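Long-range contacts in Ketoacyl_synth_N domain-containing protein (Photorhabdus luminescens subsp. laumondii, PDB 6SMO), which probably takes part in ketoacyl-synthase chemistry on a growing polyketide, as a ketosynthase-like chain of the thiolase superfamily that assembles with a PKS_KS domain-containing protein: residues G211-G216 / G281-E286; K205-F210 / F357-H362. All coordinates share one frame; numbering follows the deposited sequence.

Contact 1: G211-G216 / G281-E286; sequences GEKQPG and GIYDDE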
ATOM      1  N   GLY C 211      -2.362  -8.245  27.112  1.00 55.44           N
ATOM      2  CA  GLY C 211      -2.022  -7.739  28.458  1.00 56.27           C
ATOM      3  C   GLY C 211      -0.820  -6.809  28.445  1.00 56.82           C
ATOM      4  O   GLY C 211      -0.654  -6.067  27.456  1.00 55.28           O
ATOM      5  N   GLU C 212      -0.013  -6.847  29.511  1.00 58.15           N
ATOM      6  CA  GLU C 212       1.130  -5.921  29.749  1.00 59.78           C
ATOM      7  C   GLU C 212       2.326  -6.334  28.884  1.00 59.99           C
ATOM      8  O   GLU C 212       2.453  -7.537  28.579  1.00 60.12           O
ATOM      9  CB  GLU C 212       1.513  -5.915  31.231  1.00 60.46           C
ATOM     10  CG  GLU C 212       0.460  -5.286  32.127  1.00 61.48           C
ATOM     11  CD  GLU C 212       0.268  -3.791  31.930  1.00 62.12           C
ATOM     12  OE1 GLU C 212      -0.895  -3.352  31.843  1.00 62.74           O
ATOM     13  OE2 GLU C 212       1.283  -3.069  31.867  1.00 64.07           O
ATOM     14  N   LYS C 213       3.167  -5.359  28.517  1.00 60.85           N
ATOM     15  CA  LYS C 213       4.394  -5.548  27.694  1.00 61.42           C
ATOM     16  C   LYS C 213       5.577  -5.903  28.602  1.00 62.02           C
ATOM     17  O   LYS C 213       5.590  -5.450  29.765  1.00 61.47           O
ATOM     18  CB  LYS C 213       4.726  -4.274  26.908  1.00 61.50           C
ATOM     19  CG  LYS C 213       3.789  -3.949  25.754  1.00 61.69           C
ATOM     20  CD  LYS C 213       4.205  -2.713  24.982  1.00 62.52           C
ATOM     21  CE  LYS C 213       3.316  -2.420  23.792  1.00 62.83           C
ATOM     22  NZ  LYS C 213       3.576  -3.350  22.667  1.00 63.02           N
ATOM     23  N   GLN C 214       6.534  -6.674  28.076  1.00 62.91           N
ATOM     24  CA  GLN C 214       7.850  -6.940  28.718  1.00 63.80           C
ATOM     25  C   GLN C 214       8.749  -5.723  28.509  1.00 63.06           C
ATOM     26  O   GLN C 214       8.582  -4.997  27.531  1.00 62.02           O
ATOM     27  CB  GLN C 214       8.508  -8.189  28.127  1.00 64.89           C
ATOM     28  CG  GLN C 214       7.814  -9.490  28.508  1.00 65.93           C
ATOM     29  CD  GLN C 214       8.546 -10.711  28.005  1.00 67.01           C
ATOM     30  OE1 GLN C 214       9.749 -10.683  27.753  1.00 69.58           O
ATOM     31  NE2 GLN C 214       7.818 -11.807  27.861  1.00 67.15           N
ATOM     32  N   PRO C 215       9.713  -5.447  29.418  1.00 63.38           N
ATOM     33  CA  PRO C 215      10.735  -4.431  29.167  1.00 62.46           C
ATOM     34  C   PRO C 215      11.602  -4.817  27.958  1.00 60.30           C
ATOM     35  O   PRO C 215      12.106  -5.926  27.936  1.00 60.45           O
ATOM     36  CB  PRO C 215      11.574  -4.402  30.457  1.00 63.37           C
ATOM     37  CG  PRO C 215      10.691  -5.053  31.502  1.00 64.29           C
ATOM     38  CD  PRO C 215       9.859  -6.066  30.745  1.00 64.11           C
ATOM     39  N   GLY C 216      11.740  -3.909  26.988  1.00 58.28           N
ATOM     40  CA  GLY C 216      12.511  -4.139  25.751  1.00 56.34           C
ATOM     41  C   GLY C 216      12.800  -2.850  25.000  1.00 54.28           C
ATOM     42  O   GLY C 216      12.030  -1.880  25.164  1.00 52.23           O
ATOM     43  N   GLY C 281       7.192 -12.630  22.072  1.00 45.49           N
ATOM     44  CA  GLY C 281       8.128 -12.163  23.113  1.00 45.76           C
ATOM     45  C   GLY C 281       7.934 -10.700  23.478  1.00 45.65           C
ATOM     46  O   GLY C 281       8.857 -10.131  24.095  1.00 46.05           O
ATOM     47  N   ILE C 282       6.786 -10.110  23.125  1.00 45.69           N
ATOM     48  CA  ILE C 282       6.427  -8.696  23.451  1.00 45.59           C
ATOM     49  C   ILE C 282       5.724  -8.669  24.814  1.00 46.07           C
ATOM     50  O   ILE C 282       6.145  -7.872  25.676  1.00 45.64           O
ATOM     51  CB  ILE C 282       5.549  -8.070  22.347  1.00 45.32           C
ATOM     52  CG1 ILE C 282       6.239  -8.083  20.979  1.00 45.61           C
ATOM     53  CG2 ILE C 282       5.100  -6.668  22.736  1.00 45.17           C
ATOM     54  CD1 ILE C 282       7.477  -7.213  20.888  1.00 45.77           C
ATOM     55  N   TYR C 283       4.699  -9.509  24.988  1.00 46.03           N
ATOM     56  CA  TYR C 283       3.754  -9.486  26.139  1.00 46.58           C
ATOM     57  C   TYR C 283       4.078 -10.623  27.117  1.00 47.62           C
ATOM     58  O   TYR C 283       4.616 -11.666  26.692  1.00 47.43           O
ATOM     59  CB  TYR C 283       2.312  -9.549  25.630  1.00 45.83           C
ATOM     60  CG  TYR C 283       1.960  -8.444  24.667  1.00 44.85           C
ATOM     61  CD1 TYR C 283       1.560  -7.198  25.123  1.00 44.76           C
ATOM     62  CD2 TYR C 283       2.050  -8.631  23.296  1.00 43.97           C
ATOM     63  CE1 TYR C 283       1.246  -6.172  24.244  1.00 44.19           C
ATOM     64  CE2 TYR C 283       1.740  -7.618  22.403  1.00 43.24           C
ATOM     65  CZ  TYR C 283       1.335  -6.383  22.880  1.00 43.30           C
ATOM     66  OH  TYR C 283       1.028  -5.380  22.007  1.00 42.56           O
ATOM     67  N   ASP C 284       3.736 -10.413  28.393  1.00 49.09           N
ATOM     68  CA  ASP C 284       4.105 -11.281  29.545  1.00 50.41           C
ATOM     69  C   ASP C 284       3.318 -12.597  29.503  1.00 50.68           C
ATOM     70  O   ASP C 284       3.925 -13.653  29.768  1.00 50.19           O
ATOM     71  CB  ASP C 284       3.853 -10.567  30.877  1.00 51.39           C
ATOM     72  CG  ASP C 284       4.694  -9.320  31.091  1.00 52.08           C
ATOM     73  OD1 ASP C 284       5.236  -8.797  30.097  1.00 52.30           O
ATOM     74  OD2 ASP C 284       4.797  -8.878  32.253  1.00 53.26           O
ATOM     75  N   ASP C 285       2.021 -12.531  29.183  1.00 51.15           N
ATOM     76  CA  ASP C 285       1.046 -13.641  29.375  1.00 52.01           C
ATOM     77  C   ASP C 285       1.151 -14.681  28.250  1.00 51.89           C
ATOM     78  O   ASP C 285       0.508 -15.739  28.389  1.00 51.76           O
ATOM     79  CB  ASP C 285      -0.384 -13.099  29.469  1.00 52.33           C
ATOM     80  CG  ASP C 285      -0.626 -12.190  30.663  1.00 52.93           C
ATOM     81  OD1 ASP C 285       0.035 -12.394  31.702  1.00 52.65           O
ATOM     82  OD2 ASP C 285      -1.473 -11.282  30.545  1.00 53.20           O
ATOM     83  N   GLU C 286       1.925 -14.405  27.192  1.00 52.35           N
ATOM     84  CA  GLU C 286       2.044 -15.265  25.981  1.00 52.56           C
ATOM     85  C   GLU C 286       2.357 -16.714  26.377  1.00 53.12           C
ATOM     86  O   GLU C 286       1.627 -17.613  25.914  1.00 53.33           O
ATOM     87  CB  GLU C 286       3.131 -14.735  25.042  1.00 52.68           C
ATOM     88  CG  GLU C 286       3.350 -15.611  23.818  1.00 52.25           C
ATOM     89  CD  GLU C 286       4.262 -15.017  22.758  1.00 51.86           C
ATOM     90  OE1 GLU C 286       5.065 -14.125  23.098  1.00 51.28           O
ATOM     91  OE2 GLU C 286       4.165 -15.450  21.592  1.00 51.54           O
TER

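Contact 2: K205-F210 / F357-H362; sequences KHSEVF and FSNQGH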
ATOM      1  N   LYS C 205       1.940   1.681  27.187  1.00 75.36           N
ATOM      2  CA  LYS C 205       0.730   1.150  26.498  1.00 73.50           C
ATOM      3  C   LYS C 205       0.666  -0.375  26.639  1.00 71.49           C
ATOM      4  O   LYS C 205       1.654  -1.046  26.279  1.00 73.18           O
ATOM      5  CB  LYS C 205       0.711   1.549  25.018  1.00 73.11           C
ATOM      6  CG  LYS C 205       0.084   2.906  24.729  1.00 73.81           C
ATOM      7  CD  LYS C 205      -0.299   3.105  23.278  1.00 73.67           C
ATOM      8  CE  LYS C 205      -1.307   4.218  23.079  1.00 74.05           C
ATOM      9  NZ  LYS C 205      -2.670   3.809  23.493  1.00 74.14           N
ATOM     10  N   HIS C 206      -0.467  -0.885  27.137  1.00 68.70           N
ATOM     11  CA  HIS C 206      -0.785  -2.332  27.272  1.00 66.18           C
ATOM     12  C   HIS C 206      -1.771  -2.735  26.169  1.00 62.31           C
ATOM     13  O   HIS C 206      -2.491  -1.849  25.667  1.00 61.62           O
ATOM     14  CB  HIS C 206      -1.336  -2.632  28.676  1.00 67.89           C
ATOM     15  CG  HIS C 206      -2.801  -2.387  28.820  1.00 69.64           C
ATOM     16  ND1 HIS C 206      -3.337  -1.115  28.890  1.00 70.67           N
ATOM     17  CD2 HIS C 206      -3.843  -3.243  28.909  1.00 70.10           C
ATOM     18  CE1 HIS C 206      -4.647  -1.199  29.014  1.00 70.80           C
ATOM     19  NE2 HIS C 206      -4.982  -2.494  29.028  1.00 70.75           N
ATOM     20  N   SER C 207      -1.793  -4.023  25.811  1.00 58.88           N
ATOM     21  CA  SER C 207      -2.756  -4.628  24.853  1.00 57.55           C
ATOM     22  C   SER C 207      -4.013  -5.064  25.613  1.00 57.22           C
ATOM     23  O   SER C 207      -3.873  -5.800  26.609  1.00 56.27           O
ATOM     24  CB  SER C 207      -2.131  -5.779  24.104  1.00 56.60           C
ATOM     25  OG  SER C 207      -3.080  -6.415  23.260  1.00 55.43           O
ATOM     26  N   GLU C 208      -5.189  -4.620  25.157  1.00 57.56           N
ATOM     27  CA  GLU C 208      -6.508  -4.926  25.777  1.00 58.31           C
ATOM     28  C   GLU C 208      -6.808  -6.424  25.650  1.00 57.10           C
ATOM     29  O   GLU C 208      -7.534  -6.950  26.517  1.00 58.35           O
ATOM     30  CB  GLU C 208      -7.615  -4.093  25.127  1.00 60.21           C
ATOM     31  CG  GLU C 208      -7.515  -2.607  25.431  1.00 62.38           C
ATOM     32  CD  GLU C 208      -8.542  -1.742  24.721  1.00 64.08           C
ATOM     33  OE1 GLU C 208      -8.176  -0.635  24.280  1.00 65.72           O
ATOM     34  OE2 GLU C 208      -9.708  -2.176  24.614  1.00 65.52           O
ATOM     35  N   VAL C 209      -6.274  -7.079  24.612  1.00 54.88           N
ATOM     36  CA  VAL C 209      -6.492  -8.528  24.318  1.00 54.55           C
ATOM     37  C   VAL C 209      -5.460  -9.363  25.088  1.00 54.05           C
ATOM     38  O   VAL C 209      -5.879 -10.291  25.804  1.00 53.41           O
ATOM     39  CB  VAL C 209      -6.428  -8.811  22.803  1.00 54.12           C
ATOM     40  CG1 VAL C 209      -6.655 -10.284  22.489  1.00 54.15           C
ATOM     41  CG2 VAL C 209      -7.412  -7.949  22.027  1.00 54.15           C
ATOM     42  N   PHE C 210      -4.169  -9.043  24.947  1.00 53.39           N
ATOM     43  CA  PHE C 210      -3.031  -9.890  25.402  1.00 53.58           C
ATOM     44  C   PHE C 210      -2.628  -9.527  26.839  1.00 55.16           C
ATOM     45  O   PHE C 210      -2.569 -10.449  27.678  1.00 56.48           O
ATOM     46  CB  PHE C 210      -1.873  -9.792  24.406  1.00 52.58           C
ATOM     47  CG  PHE C 210      -2.157 -10.486  23.098  1.00 51.54           C
ATOM     48  CD1 PHE C 210      -2.195 -11.870  23.027  1.00 51.35           C
ATOM     49  CD2 PHE C 210      -2.416  -9.761  21.945  1.00 50.84           C
ATOM     50  CE1 PHE C 210      -2.472 -12.515  21.832  1.00 50.57           C
ATOM     51  CE2 PHE C 210      -2.691 -10.408  20.748  1.00 50.40           C
ATOM     52  CZ  PHE C 210      -2.722 -11.782  20.694  1.00 50.06           C
ATOM     53  N   PHE C 357       1.903 -11.522  17.097  1.00 41.30           N
ATOM     54  CA  PHE C 357       0.558 -10.902  17.228  1.00 41.33           C
ATOM     55  C   PHE C 357       0.691  -9.423  17.605  1.00 40.93           C
ATOM     56  O   PHE C 357       1.733  -9.016  18.156  1.00 42.24           O
ATOM     57  CB  PHE C 357      -0.321 -11.686  18.208  1.00 42.02           C
ATOM     58  CG  PHE C 357       0.345 -12.205  19.456  1.00 42.39           C
ATOM     59  CD1 PHE C 357       0.533 -11.381  20.556  1.00 42.66           C
ATOM     60  CD2 PHE C 357       0.725 -13.535  19.557  1.00 42.90           C
ATOM     61  CE1 PHE C 357       1.118 -11.869  21.715  1.00 43.59           C
ATOM     62  CE2 PHE C 357       1.311 -14.020  20.716  1.00 43.63           C
ATOM     63  CZ  PHE C 357       1.506 -13.186  21.792  1.00 43.93           C
ATOM     64  N   SER C 358      -0.356  -8.653  17.296  1.00 39.04           N
ATOM     65  CA  SER C 358      -0.406  -7.171  17.391  1.00 39.01           C
ATOM     66  C   SER C 358      -1.048  -6.743  18.714  1.00 39.64           C
ATOM     67  O   SER C 358      -1.514  -7.623  19.465  1.00 39.75           O
ATOM     68  CB  SER C 358      -1.153  -6.593  16.219  1.00 38.37           C
ATOM     69  OG  SER C 358      -2.542  -6.871  16.322  1.00 38.01           O
ATOM     70  N   ASN C 359      -1.073  -5.431  18.967  1.00 40.05           N
ATOM     71  CA  ASN C 359      -1.697  -4.800  20.160  1.00 40.94           C
ATOM     72  C   ASN C 359      -3.223  -4.906  20.050  1.00 41.50           C
ATOM     73  O   ASN C 359      -3.868  -5.178  21.082  1.00 42.13           O
ATOM     74  CB  ASN C 359      -1.254  -3.342  20.312  1.00 41.40           C
ATOM     75  CG  ASN C 359      -1.624  -2.750  21.655  1.00 42.13           C
ATOM     76  OD1 ASN C 359      -0.982  -3.037  22.663  1.00 43.62           O
ATOM     77  ND2 ASN C 359      -2.647  -1.911  21.676  1.00 42.28           N
ATOM     78  N   GLN C 360      -3.771  -4.699  18.847  1.00 42.12           N
ATOM     79  CA  GLN C 360      -5.236  -4.669  18.574  1.00 42.79           C
ATOM     80  C   GLN C 360      -5.822  -6.084  18.676  1.00 42.54           C
ATOM     81  O   GLN C 360      -7.032  -6.193  18.962  1.00 42.21           O
ATOM     82  CB  GLN C 360      -5.513  -4.044  17.206  1.00 43.40           C
ATOM     83  CG  GLN C 360      -5.232  -2.547  17.155  1.00 44.29           C
ATOM     84  CD  GLN C 360      -6.220  -1.749  17.968  1.00 45.53           C
ATOM     85  OE1 GLN C 360      -5.869  -1.129  18.970  1.00 46.55           O
ATOM     86  NE2 GLN C 360      -7.473  -1.765  17.547  1.00 46.36           N
ATOM     87  N   GLY C 361      -5.006  -7.119  18.433  1.00 41.89           N
ATOM     88  CA  GLY C 361      -5.340  -8.524  18.744  1.00 41.35           C
ATOM     89  C   GLY C 361      -5.291  -9.447  17.536  1.00 40.15           C
ATOM     90  O   GLY C 361      -6.185 -10.308  17.431  1.00 40.52           O
ATOM     91  N   HIS C 362      -4.280  -9.308  16.671  1.00 38.96           N
ATOM     92  CA  HIS C 362      -4.003 -10.244  15.546  1.00 38.30           C
ATOM     93  C   HIS C 362      -3.440 -11.554  16.106  1.00 38.58           C
ATOM     94  O   HIS C 362      -3.027 -11.563  17.277  1.00 39.35           O
ATOM     95  CB  HIS C 362      -3.037  -9.625  14.524  1.00 37.56           C
ATOM     96  CG  HIS C 362      -3.683  -8.680  13.569  1.00 36.81           C
ATOM     97  ND1 HIS C 362      -3.882  -7.347  13.871  1.00 36.73           N
ATOM     98  CD2 HIS C 362      -4.165  -8.864  12.322  1.00 36.31           C
ATOM     99  CE1 HIS C 362      -4.467  -6.752  12.852  1.00 36.52           C
ATOM    100  NE2 HIS C 362      -4.652  -7.661  11.889  1.00 36.22           N
TER

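Contact 1: G211-G216 / G281-E286
Lys213 and Tyr283 lie alongside each other and point the same way, with CG of the lysine against the CE1 side of the ring and CE and NZ by the phenol oxygen. Lys213 CG rests 3.7 Å from Tyr283 CE1, approaching the ring obliquely. The lysine then runs extended as far as CE, where a bend in its last torsion (chi4 -75°) turns NZ to the phenol oxygen. The resulting bond from Lys213 NZ to Tyr283 OH is weak, at 3.3 Å; the same hydroxyl has a second partner in Asn359 OD1. Ile282 also lies beside the lysine and points the same way, with CG2 3.7 Å from Lys213 NZ, and this methyl lies over one face of the Tyr283 ring toward its rim.

Beneath these side chains, Lys213 and Tyr283 form a single antiparallel bridge of the non-hydrogen-bonded kind, flanked by two backbone bonds. Gln214 N gives a nearly straight bond to Ile282 O (2.7 Å), and Asp284 N donates to Glu212 O at 3.2 Å. The bridge joins two loops of the thiolase fold, one leading from helix 192-204 into strand 218-229, the other from strand 275-278 into helix 286-296. Glu212 O also sits at the edge of the Tyr283 ring, near its plane.

Gln214 and Asp284 are at an angle to one another, their amide and carboxylate planes 63° apart. The glutamine is extended beyond CG, which carries NE2 to Tyr283 O for a weak bond of 3.4 Å, while Asp284 OD1 packs on the CG methylene. Within 281-286 the turn is tied by Glu286, whose OE1 takes the Gly281 N-H through its syn lone pair at 2.8 Å; OE2 accepts from Asp280 N.

Contact 2: K205-F210 / F357-H362
Phe210 lies flat against Phe357 in an offset stack, the ring centroids 3.9 Å apart and the planes inclined by only 17°. Phe357 belongs to the connection between antiparallel strands 351-356 and 362-369 of the thiolase fold, probably where relatives among the ketosynthases carry a glycine-rich loop. An ST motif shapes this turn: Ser358 OG accepts from both Gly361 N and His362 N.

The stack is the tight, buried part. Phe357 CD1 sits over the centre of one Phe210 face, and Val209 CG1, from the neighbouring residue, covers the opposite face. Backbone carbonyls meet the Phe210 rim near the ring plane, Ser358 O being 3.3 Å from Phe210 CE2 and His362 O lying by CZ. Phe357 reaches the stack with CG between its backbone N and carbonyl carbon (chi1 40°), which places the ring over Phe210. Val209 CG2, meanwhile, packs 3.6 Å from Gln360 O, at the backbone leading into Gly361, whose phi of 122° suits glycine.

Toward solvent the contact thins out, and the exposed His206 and Glu208 add little to it. Another side meets the PKS_KS domain-containing chain: Lys205 NZ makes a long, weak ion pair with Asp163 of that chain, and Gln360 NE2 a weak hydrogen bond to its Thr172. That chain also supplies Val184 O to His362 NE2, so the far side of the turn faces the subunit interface. Between the tight and loose regions lies Asn359, with OD1, the oxygen that Tyr283 also holds, against Ser207 CA and CB. Ser207 OG donates to Asn359 O at 2.6 Å and weakly accepts from Phe210 N at 3.3 Å.

How the contacts relate
Following the chain from the N terminus, helix 192-204 runs out into 205-210, the first segment of contact 2, and continues directly into 211-216, the first segment of contact 1. After strands 218-229 and 242-251, the chain reaches 281-286, where contact 1 closes its loop ahead of helix 286-296. Contact 2 closes much later, at 357-362 between strands 351-356 and 362-369, so the smaller loop lies wholly within the larger. One continuous connection, 205-216, thus meets two separate loops of the C-terminal half. The centres of contact 1 and contact 2 lie about 10 Å apart, and the contacts touch through Tyr283 and Asn359 and through Lys213 and Lys205.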